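PDB 4PET: extracellular solute-binding protein, family 7, which binds pyruvate and calcium, probably as the periplasmic solute-binding component of a TRAP transport system. Local coordinates for residues V213-M221 with A279-L287. Sequence-based numbering, arbitrary orientation.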
loop_
_atom_site.group_PDB
_atom_site.type_symbol
_atom_site.label_atom_id
_atom_site.label_comp_id
_atom_site.label_asym_id
_atom_site.label_seq_id
_atom_site.Cartn_x
_atom_site.Cartn_y
_atom_site.Cartn_z
ATOM N N VAL A 213 -7.869 -16.728 3.525
ATOM C CA VAL A 213 -7.482 -15.391 3.073
ATOM C C VAL A 213 -8.440 -14.778 2.061
ATOM O O VAL A 213 -9.033 -13.714 2.287
ATOM C CB VAL A 213 -6.054 -15.395 2.487
ATOM C CG1 VAL A 213 -5.740 -14.026 1.867
ATOM C CG2 VAL A 213 -5.033 -15.754 3.593
ATOM N N GLY A 214 -8.596 -15.460 0.938
ATOM C CA GLY A 214 -9.305 -14.894 -0.188
ATOM C C GLY A 214 -8.855 -15.556 -1.470
ATOM O O GLY A 214 -8.178 -16.588 -1.455
ATOM N N PRO A 215 -9.230 -14.956 -2.602
ATOM C CA PRO A 215 -8.947 -15.539 -3.916
ATOM C C PRO A 215 -7.464 -15.716 -4.177
ATOM O O PRO A 215 -7.073 -16.561 -4.992
ATOM C CB PRO A 215 -9.535 -14.512 -4.889
ATOM C CG PRO A 215 -10.516 -13.768 -4.143
ATOM C CD PRO A 215 -10.086 -13.766 -2.689
ATOM N N SER A 216 -6.618 -14.931 -3.518
ATOM C CA SER A 216 -5.185 -15.051 -3.781
ATOM C C SER A 216 -4.667 -16.453 -3.479
ATOM O O SER A 216 -3.711 -16.914 -4.108
ATOM C CB SER A 216 -4.370 -14.017 -2.992
ATOM O OG SER A 216 -4.667 -14.064 -1.602
ATOM N N LEU A 217 -5.286 -17.112 -2.501
ATOM C CA LEU A 217 -4.760 -18.357 -1.936
ATOM C C LEU A 217 -5.806 -19.451 -1.714
ATOM O O LEU A 217 -5.439 -20.613 -1.614
ATOM C CB LEU A 217 -4.057 -18.089 -0.597
ATOM C CG LEU A 217 -2.773 -17.268 -0.661
ATOM C CD1 LEU A 217 -2.346 -16.783 0.787
ATOM C CD2 LEU A 217 -1.672 -18.097 -1.315
ATOM N N ASP A 218 -7.089 -19.097 -1.628
ATOM C CA ASP A 218 -8.092 -20.061 -1.194
ATOM C C ASP A 218 -8.355 -21.154 -2.240
ATOM O O ASP A 218 -8.682 -22.278 -1.881
ATOM C CB ASP A 218 -9.417 -19.379 -0.895
ATOM C CG ASP A 218 -9.404 -18.564 0.382
ATOM O OD1 ASP A 218 -8.339 -18.443 1.026
ATOM O OD2 ASP A 218 -10.484 -18.033 0.726
ATOM N N LEU A 219 -8.215 -20.851 -3.530
ATOM C CA LEU A 219 -8.709 -21.796 -4.542
ATOM C C LEU A 219 -7.829 -23.044 -4.620
ATOM O O LEU A 219 -8.335 -24.145 -4.615
ATOM C CB LEU A 219 -8.845 -21.125 -5.920
ATOM C CG LEU A 219 -9.649 -19.819 -5.846
ATOM C CD1 LEU A 219 -9.694 -19.157 -7.193
ATOM C CD2 LEU A 219 -11.041 -20.074 -5.296
ATOM N N ARG A 220 -6.513 -22.862 -4.658
ATOM C CA ARG A 220 -5.589 -23.986 -4.712
ATOM C C ARG A 220 -5.742 -24.912 -3.498
ATOM O O ARG A 220 -5.398 -26.077 -3.577
ATOM C CB ARG A 220 -4.140 -23.492 -4.811
ATOM C CG ARG A 220 -3.511 -23.146 -3.447
ATOM C CD ARG A 220 -2.106 -22.548 -3.567
ATOM N NE ARG A 220 -1.036 -23.492 -3.222
ATOM C CZ ARG A 220 -0.661 -23.792 -1.976
ATOM N NH1 ARG A 220 0.328 -24.653 -1.769
ATOM N NH2 ARG A 220 -1.272 -23.236 -0.931
HETATM N N MSE A 221 -6.254 -24.394 -2.389
HETATM C CA MSE A 221 -6.409 -25.198 -1.173
HETATM C C MSE A 221 -7.661 -26.106 -1.181
HETATM O O MSE A 221 -7.838 -26.932 -0.303
HETATM C CB MSE A 221 -6.385 -24.278 0.032
HETATM C CG MSE A 221 -4.987 -23.690 0.214
HETATM SE SE MSE A 221 -4.947 -22.073 1.263
HETATM C CE MSE A 221 -4.834 -22.951 3.012
ATOM N N ALA A 279 -2.298 -11.367 -7.122
ATOM C CA ALA A 279 -2.771 -12.741 -7.185
ATOM C C ALA A 279 -4.276 -12.807 -7.050
ATOM O O ALA A 279 -4.933 -13.659 -7.660
ATOM C CB ALA A 279 -2.116 -13.555 -6.092
ATOM N N SER A 280 -4.824 -11.918 -6.234
ATOM C CA SER A 280 -6.256 -11.864 -6.033
ATOM C C SER A 280 -6.951 -11.484 -7.327
ATOM O O SER A 280 -8.030 -11.989 -7.634
ATOM C CB SER A 280 -6.595 -10.863 -4.939
ATOM O OG SER A 280 -5.982 -11.248 -3.697
ATOM N N GLY A 281 -6.367 -10.569 -8.088
ATOM C CA GLY A 281 -6.967 -10.226 -9.376
ATOM C C GLY A 281 -6.907 -11.346 -10.384
ATOM O O GLY A 281 -7.875 -11.567 -11.116
ATOM N N VAL A 282 -5.765 -12.036 -10.443
ATOM C CA VAL A 282 -5.576 -13.117 -11.386
ATOM C C VAL A 282 -6.553 -14.241 -11.039
ATOM O O VAL A 282 -7.209 -14.825 -11.919
ATOM C CB VAL A 282 -4.143 -13.677 -11.341
ATOM C CG1 VAL A 282 -4.042 -14.910 -12.220
ATOM C CG2 VAL A 282 -3.113 -12.618 -11.789
ATOM N N ASN A 283 -6.681 -14.511 -9.752
ATOM C CA ASN A 283 -7.482 -15.637 -9.315
ATOM C C ASN A 283 -8.953 -15.327 -9.305
ATOM O O ASN A 283 -9.761 -16.216 -9.601
ATOM C CB ASN A 283 -7.001 -16.153 -7.975
ATOM C CG ASN A 283 -5.670 -16.826 -8.091
ATOM O OD1 ASN A 283 -5.209 -17.119 -9.204
ATOM N ND2 ASN A 283 -5.023 -17.068 -6.957
ATOM N N LEU A 284 -9.309 -14.067 -9.024
ATOM C CA LEU A 284 -10.713 -13.683 -9.122
ATOM C C LEU A 284 -11.200 -13.798 -10.575
ATOM O O LEU A 284 -12.340 -14.196 -10.825
ATOM C CB LEU A 284 -10.944 -12.265 -8.581
ATOM C CG LEU A 284 -12.389 -11.749 -8.663
ATOM C CD1 LEU A 284 -13.376 -12.574 -7.766
ATOM C CD2 LEU A 284 -12.394 -10.285 -8.266
ATOM N N ALA A 285 -10.339 -13.462 -11.530
ATOM C CA ALA A 285 -10.744 -13.546 -12.939
ATOM C C ALA A 285 -11.119 -14.987 -13.278
ATOM O O ALA A 285 -12.078 -15.221 -14.006
ATOM C CB ALA A 285 -9.630 -13.055 -13.870
ATOM N N SER A 286 -10.347 -15.941 -12.737
ATOM C CA SER A 286 -10.577 -17.364 -12.999
ATOM C C SER A 286 -11.826 -17.854 -12.260
ATOM O O SER A 286 -12.592 -18.647 -12.773
ATOM C CB SER A 286 -9.356 -18.205 -12.574
ATOM O OG SER A 286 -9.623 -19.607 -12.700
ATOM N N LEU A 287 -11.988 -17.393 -11.031
ATOM C CA LEU A 287 -13.150 -17.706 -10.216
ATOM C C LEU A 287 -14.431 -17.304 -10.922
ATOM O O LEU A 287 -15.428 -17.991 -10.825
ATOM C CB LEU A 287 -13.020 -16.930 -8.910
ATOM C CG LEU A 287 -13.988 -17.100 -7.755
ATOM C CD1 LEU A 287 -14.087 -18.582 -7.365
ATOM C CD2 LEU A 287 -13.501 -16.222 -6.567
HETATM O O HOH W 1 -7.080 -12.675 -1.407
#
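The carboxamide of Asn283 meets the carbonyl of Pro215 through ND2, which lies 2.9 Å from Pro215 O: the oxygen sits only 11° out of the Asn283 amide plane, ND2 is tilted 20° from the plane of the Pro215 carbonyl, and the N-H...O angle is 148°, a moderately bent bond. With CG anti to its own carbonyl carbon, the group reaches across to the turn while Asn283 CB also packs near Pro215 O. The proline ring rests its CB 4.0 Å from Ser280 O; Tyr230 of the same chain and Trp342 of the second subunit also pack on Pro215. Leu219 slides past Asn283 in the opposite direction, Leu219 CD1 at 3.8 Å from Asn283 O, and the Leu219 and Leu287 side chains cross at about a right angle, Leu219 CD2 lying 4.0 Å from Leu287 CD1. These contacts join the loop between strands 209-210 and 229-231 to the long helix 255-290 of a DctP-type solute-binding fold; the segment 213-221 directly follows the calcium ligands Glu211 and Trp212, and its Val213 touches pyruvate. Replacing Asn283 with an alanine removes the carboxamide, and Pro215 O would probably be left without its side-chain donor. At the serine pair, Ser216 CB lies 3.3 Å from Ser280 OG, and a water links the backbone N of Ser216 to the hydroxyl of Ser280, accepting from Ser216 N and donating to Ser280 OG, which is also hydrogen-bonded to Ser276 O. Within the loop, Asp218 OD1 receives Val213 N at its syn lone pair and Gly214 N from above the carboxylate plane, while OD2 is hydrogen-bonded to Trp157 NE1.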